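4,5-DOPA dioxygenase extradiol (Escherichia coli, PDB 2PW6) opens the aromatic ring of DOPA between carbons 4 and 5 in vitro, giving a seco-DOPA that rearranges to betalamic acid, although its physiological substrate is unknown. Local coordinates at residues His234-Pro237 and Leu238-Val241; Ile258-Gly261 and Ser262-Met265; His177-Arg180 and Thr181-Trp184. All blocks are in the same frame, centred on the assembly; numbering follows the deposited sequence.

Interaction 1: residues His234-Pro237 and Leu238-Val241; sequences HYLP and LLYV. With ZN (zinc ion), chain B.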
loop_
_atom_site.group_PDB
_atom_site.type_symbol
_atom_site.label_atom_id
_atom_site.label_comp_id
_atom_site.label_asym_id
_atom_site.label_seq_id
_atom_site.Cartn_x
_atom_site.Cartn_y
_atom_site.Cartn_z
ATOM N N HIS A 234 -8.222 11.407 -0.516
ATOM C CA HIS A 234 -9.311 10.415 -0.371
ATOM C C HIS A 234 -10.707 10.941 -0.570
ATOM O O HIS A 234 -11.657 10.167 -0.806
ATOM C CB HIS A 234 -9.208 9.642 0.925
ATOM C CG HIS A 234 -8.310 8.443 0.859
ATOM N ND1 HIS A 234 -6.953 8.531 1.027
ATOM C CD2 HIS A 234 -8.590 7.124 0.820
ATOM C CE1 HIS A 234 -6.421 7.324 1.031
ATOM N NE2 HIS A 234 -7.395 6.441 0.899
ATOM N N TYR A 235 -10.830 12.260 -0.511
ATOM C CA TYR A 235 -12.083 12.931 -0.796
ATOM C C TYR A 235 -12.317 13.375 -2.271
ATOM O O TYR A 235 -13.440 13.281 -2.810
ATOM C CB TYR A 235 -12.137 14.155 0.088
ATOM C CG TYR A 235 -13.377 14.944 -0.101
ATOM C CD1 TYR A 235 -14.555 14.554 0.527
ATOM C CD2 TYR A 235 -13.389 16.101 -0.915
ATOM C CE1 TYR A 235 -15.743 15.290 0.363
ATOM C CE2 TYR A 235 -14.576 16.841 -1.093
ATOM C CZ TYR A 235 -15.751 16.422 -0.449
ATOM O OH TYR A 235 -16.959 17.129 -0.582
ATOM N N LEU A 236 -11.260 13.896 -2.885
ATOM C CA LEU A 236 -11.294 14.453 -4.255
ATOM C C LEU A 236 -11.932 13.546 -5.330
ATOM O O LEU A 236 -12.592 14.074 -6.230
ATOM C CB LEU A 236 -9.881 14.897 -4.716
ATOM C CG LEU A 236 -9.322 16.186 -4.080
ATOM C CD1 LEU A 236 -7.842 16.502 -4.521
ATOM C CD2 LEU A 236 -10.248 17.411 -4.339
ATOM N N PRO A 237 -11.761 12.205 -5.223
ATOM C CA PRO A 237 -12.324 11.298 -6.195
ATOM C C PRO A 237 -13.822 11.385 -6.362
ATOM O O PRO A 237 -14.318 11.141 -7.468
ATOM C CB PRO A 237 -11.905 9.909 -5.667
ATOM C CG PRO A 237 -10.690 10.157 -4.933
ATOM C CD PRO A 237 -10.948 11.454 -4.242
ATOM N N LEU A 238 -14.542 11.723 -5.295
ATOM C CA LEU A 238 -15.972 11.935 -5.363
ATOM C C LEU A 238 -16.343 13.075 -6.307
ATOM O O LEU A 238 -17.371 13.039 -6.949
ATOM C CB LEU A 238 -16.542 12.218 -3.945
ATOM C CG LEU A 238 -18.021 12.638 -3.860
ATOM C CD1 LEU A 238 -18.905 11.589 -4.443
ATOM C CD2 LEU A 238 -18.468 12.970 -2.429
ATOM N N LEU A 239 -15.516 14.110 -6.339
ATOM C CA LEU A 239 -15.766 15.259 -7.175
ATOM C C LEU A 239 -15.674 14.887 -8.656
ATOM O O LEU A 239 -16.404 15.442 -9.458
ATOM C CB LEU A 239 -14.794 16.380 -6.808
ATOM C CG LEU A 239 -14.978 16.881 -5.349
ATOM C CD1 LEU A 239 -14.155 18.140 -5.111
ATOM C CD2 LEU A 239 -16.489 17.119 -4.969
ATOM N N TYR A 240 -14.787 13.948 -9.002
ATOM C CA TYR A 240 -14.698 13.406 -10.356
ATOM C C TYR A 240 -16.042 12.809 -10.747
ATOM O O TYR A 240 -16.547 13.069 -11.841
ATOM C CB TYR A 240 -13.552 12.380 -10.475
ATOM C CG TYR A 240 -12.194 13.040 -10.514
ATOM C CD1 TYR A 240 -11.619 13.587 -9.355
ATOM C CD2 TYR A 240 -11.479 13.146 -11.727
ATOM C CE1 TYR A 240 -10.350 14.214 -9.394
ATOM C CE2 TYR A 240 -10.218 13.769 -11.776
ATOM C CZ TYR A 240 -9.661 14.302 -10.609
ATOM O OH TYR A 240 -8.426 14.927 -10.690
ATOM N N VAL A 241 -16.640 12.048 -9.831
ATOM C CA VAL A 241 -17.967 11.463 -10.039
ATOM C C VAL A 241 -19.046 12.544 -10.050
ATOM O O VAL A 241 -19.837 12.617 -10.994
ATOM C CB VAL A 241 -18.277 10.390 -8.979
ATOM C CG1 VAL A 241 -19.725 9.968 -9.054
ATOM C CG2 VAL A 241 -17.333 9.192 -9.133
HETATM ZN ZN ZN B . -7.217 4.467 0.883
#
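L236 O meets two partners in the next turn, the backbone N of L239 and the ring of Y240. L239 N bonds to it at 2.9 Å, a link between residues three apart that is bent at the hydrogen (133°), with the donor well above the carbonyl plane (53° out of it). Y240 CG is anti to its carbonyl carbon (chi1 -75°), which lays the ring edge against L236 O: CD1 reaches it at 3.3 Å, the oxygen lying in the plane of the ring, where the ring hydrogens are slightly positive. One residue earlier, Y235 O accepts L238 N at 3.1 Å, and P237 O has weak bonds from Y240 N and V241 N. P237 suits the start of helix 236-243, because its missing N-H costs little in a first turn. L236 CD2 lies 4.0 Å from L239 CD1, the two leucines meeting at an oblique angle, and L239 CD1 also approaches the Y235 ring through CE2.

Farther out, Y235 OH bonds to L216 O and Y240 OH to H152 ND1, so both buried hydroxyls are satisfied. H234 lies just before the helix, its backbone bonded to N174. Its NE2 binds zinc at 2.0 Å in a site completed by H22, H57 and D86 of the second subunit, and its ring stacks on H177. With ND1 hydrogen-bonded to a residue close in sequence, both ring nitrogens have partners, and the rotation of the imidazole is probably fixed.

Interaction 2: residues Ile258-Gly261 and Ser262-Met265; sequences IEMG and SLSM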
loop_
_atom_site.group_PDB
_atom_site.type_symbol
_atom_site.label_atom_id
_atom_site.label_comp_id
_atom_site.label_asym_id
_atom_site.label_seq_id
_atom_site.Cartn_x
_atom_site.Cartn_y
_atom_site.Cartn_z
ATOM N N ILE A 258 -19.833 3.973 8.431
ATOM C CA ILE A 258 -18.645 4.528 8.981
ATOM C C ILE A 258 -18.050 3.495 9.840
ATOM O O ILE A 258 -18.616 3.123 10.827
ATOM C CB ILE A 258 -18.920 5.727 9.831
ATOM C CG1 ILE A 258 -19.664 6.772 9.037
ATOM C CG2 ILE A 258 -17.641 6.306 10.305
ATOM C CD1 ILE A 258 -19.712 8.057 9.675
ATOM N N GLU A 259 -16.899 3.016 9.445
ATOM C CA GLU A 259 -16.177 1.984 10.183
ATOM C C GLU A 259 -15.042 2.552 11.034
ATOM O O GLU A 259 -14.472 3.587 10.717
ATOM C CB GLU A 259 -15.604 0.928 9.227
ATOM C CG GLU A 259 -16.633 0.201 8.428
ATOM C CD GLU A 259 -17.491 -0.695 9.285
ATOM O OE1 GLU A 259 -16.971 -1.320 10.232
ATOM O OE2 GLU A 259 -18.697 -0.783 9.002
HETATM N N MSE A 260 -14.716 1.838 12.102
HETATM C CA MSE A 260 -13.634 2.194 13.020
HETATM C C MSE A 260 -13.645 3.647 13.482
HETATM O O MSE A 260 -12.588 4.252 13.642
HETATM C CB MSE A 260 -12.291 1.820 12.411
HETATM C CG MSE A 260 -12.182 0.321 12.120
HETATM SE SE MSE A 260 -10.561 -0.154 11.141
HETATM C CE MSE A 260 -11.089 0.495 9.386
ATOM N N GLY A 261 -14.853 4.189 13.674
ATOM C CA GLY A 261 -15.050 5.540 14.162
ATOM C C GLY A 261 -14.940 6.648 13.126
ATOM O O GLY A 261 -15.726 7.591 13.154
ATOM N N SER A 262 -13.968 6.569 12.221
ATOM C CA SER A 262 -13.860 7.644 11.221
ATOM C C SER A 262 -13.627 7.244 9.751
ATOM O O SER A 262 -13.580 8.111 8.907
ATOM C CB SER A 262 -12.838 8.704 11.655
ATOM O OG SER A 262 -11.629 8.065 11.931
ATOM N N LEU A 263 -13.499 5.962 9.436
ATOM C CA LEU A 263 -13.413 5.566 8.029
ATOM C C LEU A 263 -14.785 5.569 7.356
ATOM O O LEU A 263 -15.539 4.607 7.483
ATOM C CB LEU A 263 -12.729 4.209 7.889
ATOM C CG LEU A 263 -12.197 3.798 6.508
ATOM C CD1 LEU A 263 -11.158 4.811 5.909
ATOM C CD2 LEU A 263 -11.560 2.461 6.652
ATOM N N SER A 264 -15.114 6.636 6.625
ATOM C CA SER A 264 -16.407 6.625 5.923
ATOM C C SER A 264 -16.458 5.782 4.627
ATOM O O SER A 264 -15.552 5.822 3.779
ATOM C CB SER A 264 -16.987 8.008 5.696
ATOM O OG SER A 264 -18.233 7.866 5.028
HETATM N N MSE A 265 -17.534 5.006 4.523
HETATM C CA MSE A 265 -17.669 3.976 3.498
HETATM C C MSE A 265 -18.753 4.382 2.520
HETATM O O MSE A 265 -19.198 3.584 1.690
HETATM C CB MSE A 265 -17.989 2.606 4.122
HETATM C CG MSE A 265 -16.873 1.894 4.881
HETATM SE SE MSE A 265 -15.084 1.716 4.036
HETATM C CE MSE A 265 -14.703 -0.149 4.374
#
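E259 and L263 face each other as an antiparallel hydrogen-bonded pair, and the side chain of E259 can be traced outward from there. Its CB stands beside L263 O, the oxygen that accepts E259 N at 2.9 Å. CG, anti to the carbonyl carbon (chi1 -61°), meets CG of M265 at 3.9 Å, the two flexible chains crossing at a slant. A bend at chi2 then carries the carboxylate on to Y34, whose OH bonds to OE2. A long residue with an apolar stem and a charged tip suits this partly exposed position.

In the return bond, L263 N to E259 O at 2.9 Å, the donor lies nearly in line with the C=O bond (167°), though the N-H itself is bent away (138°). Since S262 and L263 both stand opposite E259, the hairpin of strands 258-259 and 263-264 carries a classic beta bulge. Its loop has positive phi at M260 and at G261; G261, with no CB to press on S262 N, fits that backbone easily. S262 N makes a weak bond back to M260 O at 3.0 Å.

The same L263 O also receives a CA-H...O contact from I258 CA at 3.4 Å, while the I258 side chain, on the face it shares with S264, packs on T195 of helix 192-202. M260, a selenomethionine, runs alongside L263 and bends at chi3, which brings its CE to L263 CD2 at 3.4 Å, tighter than usual for two carbons. L263 CB meanwhile rests 3.4 Å from E259 O, and the leucine side chain comes within about 4 Å of that of H177.

Interaction 3: residues His177-Arg180 and Thr181-Trp184; sequences HNLR and TVKW. With ZN (zinc ion), chain D.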
loop_
_atom_site.group_PDB
_atom_site.type_symbol
_atom_site.label_atom_id
_atom_site.label_comp_id
_atom_site.label_asym_id
_atom_site.label_seq_id
_atom_site.Cartn_x
_atom_site.Cartn_y
_atom_site.Cartn_z
ATOM N N HIS A 177 -11.513 10.469 6.334
ATOM C CA HIS A 177 -10.303 9.697 6.256
ATOM C C HIS A 177 -9.174 10.296 7.051
ATOM O O HIS A 177 -8.298 10.987 6.505
ATOM C CB HIS A 177 -9.880 9.482 4.769
ATOM C CG HIS A 177 -8.702 8.568 4.613
ATOM N ND1 HIS A 177 -7.406 8.964 4.913
ATOM C CD2 HIS A 177 -8.636 7.260 4.253
ATOM C CE1 HIS A 177 -6.591 7.946 4.664
ATOM N NE2 HIS A 177 -7.313 6.900 4.284
ATOM N N ASN A 178 -9.165 9.981 8.337
ATOM C CA ASN A 178 -8.135 10.453 9.244
ATOM C C ASN A 178 -7.697 9.222 9.989
ATOM O O ASN A 178 -8.456 8.707 10.802
ATOM C CB ASN A 178 -8.673 11.541 10.190
ATOM C CG ASN A 178 -7.553 12.248 10.977
ATOM O OD1 ASN A 178 -6.572 11.626 11.330
ATOM N ND2 ASN A 178 -7.692 13.559 11.203
ATOM N N LEU A 179 -6.508 8.706 9.646
ATOM C CA LEU A 179 -6.009 7.431 10.211
ATOM C C LEU A 179 -5.382 7.609 11.592
ATOM O O LEU A 179 -5.113 6.644 12.294
ATOM C CB LEU A 179 -5.052 6.713 9.230
ATOM C CG LEU A 179 -5.738 6.336 7.887
ATOM C CD1 LEU A 179 -4.867 5.490 7.041
ATOM C CD2 LEU A 179 -7.043 5.617 8.112
ATOM N N ARG A 180 -5.164 8.859 11.972
ATOM C CA ARG A 180 -4.798 9.183 13.341
ATOM C C ARG A 180 -5.954 9.042 14.333
ATOM O O ARG A 180 -5.709 9.031 15.527
ATOM C CB ARG A 180 -4.313 10.608 13.425
ATOM C CG ARG A 180 -3.122 10.917 12.607
ATOM C CD ARG A 180 -3.150 12.401 12.484
ATOM N NE ARG A 180 -2.116 12.891 11.618
ATOM C CZ ARG A 180 -2.180 14.038 10.960
ATOM N NH1 ARG A 180 -3.253 14.837 11.063
ATOM N NH2 ARG A 180 -1.151 14.372 10.191
ATOM N N THR A 181 -7.200 9.000 13.847
ATOM C CA THR A 181 -8.354 8.822 14.725
ATOM C C THR A 181 -8.983 7.458 14.588
ATOM O O THR A 181 -9.991 7.179 15.235
ATOM C CB THR A 181 -9.466 9.836 14.454
ATOM O OG1 THR A 181 -10.018 9.593 13.157
ATOM C CG2 THR A 181 -8.956 11.272 14.558
ATOM N N VAL A 182 -8.427 6.610 13.723
ATOM C CA VAL A 182 -9.067 5.329 13.432
ATOM C C VAL A 182 -8.906 4.395 14.629
ATOM O O VAL A 182 -7.819 4.286 15.194
ATOM C CB VAL A 182 -8.585 4.718 12.071
ATOM C CG1 VAL A 182 -8.848 3.251 12.004
ATOM C CG2 VAL A 182 -9.316 5.404 10.915
ATOM N N LYS A 183 -10.005 3.766 15.041
ATOM C CA LYS A 183 -9.951 2.808 16.141
ATOM C C LYS A 183 -10.015 1.387 15.602
ATOM O O LYS A 183 -11.093 0.826 15.388
ATOM C CB LYS A 183 -10.946 3.106 17.290
ATOM C CG LYS A 183 -12.382 3.343 16.915
ATOM C CD LYS A 183 -13.128 3.977 18.092
ATOM C CE LYS A 183 -14.644 3.981 17.890
ATOM N NZ LYS A 183 -15.310 4.754 18.986
ATOM N N TRP A 184 -8.812 0.844 15.395
ATOM C CA TRP A 184 -8.583 -0.417 14.698
ATOM C C TRP A 184 -9.201 -1.623 15.414
ATOM O O TRP A 184 -9.575 -2.589 14.742
ATOM C CB TRP A 184 -7.083 -0.649 14.442
ATOM C CG TRP A 184 -6.334 0.512 13.795
ATOM C CD1 TRP A 184 -5.556 1.447 14.437
ATOM C CD2 TRP A 184 -6.269 0.841 12.395
ATOM N NE1 TRP A 184 -5.022 2.337 13.528
ATOM C CE2 TRP A 184 -5.441 1.992 12.271
ATOM C CE3 TRP A 184 -6.827 0.280 11.232
ATOM C CZ2 TRP A 184 -5.165 2.594 11.029
ATOM C CZ3 TRP A 184 -6.554 0.873 10.003
ATOM C CH2 TRP A 184 -5.725 2.021 9.914
HETATM ZN ZN ZN D . -6.360 10.675 5.328
#
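L179 and V182 run alongside each other with their tips in the same direction and make an apolar contact: CD2 of L179 is 3.6 Å from CG2 of V182. The same L179 CD2 approaches W184 CH2 at 4.2 Å and stands over one face of the H177 ring, toward its rim. The other branch of V182, CG1, sits over the centre of one face of the W184 ring, so a branched residue serves both neighbours. W184 also meets W124 of the second subunit.

Hydrogen bonds close the chain into a type I beta turn from N178 to T181. T181 N gives a weak bond to N178 O at 3.3 Å, and T181 OG1 lies 3.0 Å from that same oxygen. With chi1 at 66°, OG1 sits between the backbone N and carbonyl carbon of its residue and faces back into the turn, where it also hydrogen-bonds with S262 OG. N178 OD1 accepts R180 N weakly at 3.2 Å, as in an Asx turn. A valine in place of T181 would probably leave S262 OG without this partner and N178 O without the nearby hydroxyl.

Metal bonds come from H177, which chelates a zinc ion through ND1 at 2.0 Å and its own carbonyl O at 2.3 Å; NE2 bonds to D86 of the second subunit.

The loop lies between strand 167-173 and helix 192-202 in the chain; N178 ND2 ties it to L227 O of helix 225-228, and its T181-K183 end rests against the hairpin 258-264.

Overall arrangement
Interaction 1 is the core contact, about 5 Å from the chain centre; interaction 2, about 16 Å out, is largely buried but peripheral, and interaction 3, at about 19 Å, is partly exposed. Helical backbone bonds and apolar side chains dominate the first, strand pairing the second, a beta turn the third. Interactions 1 and 3 each hold a zinc-binding histidine, on different zinc ions, and meet through the stacked rings of H234 and H177. Interaction 3 packs on the second subunit, whose D86 also reaches the zinc of interaction 1; that subunit does not touch interaction 2. K183 N bonds to M260 O, joining loop 177-184 to the hairpin, and the S262 and T181 hydroxyls hydrogen-bond to each other.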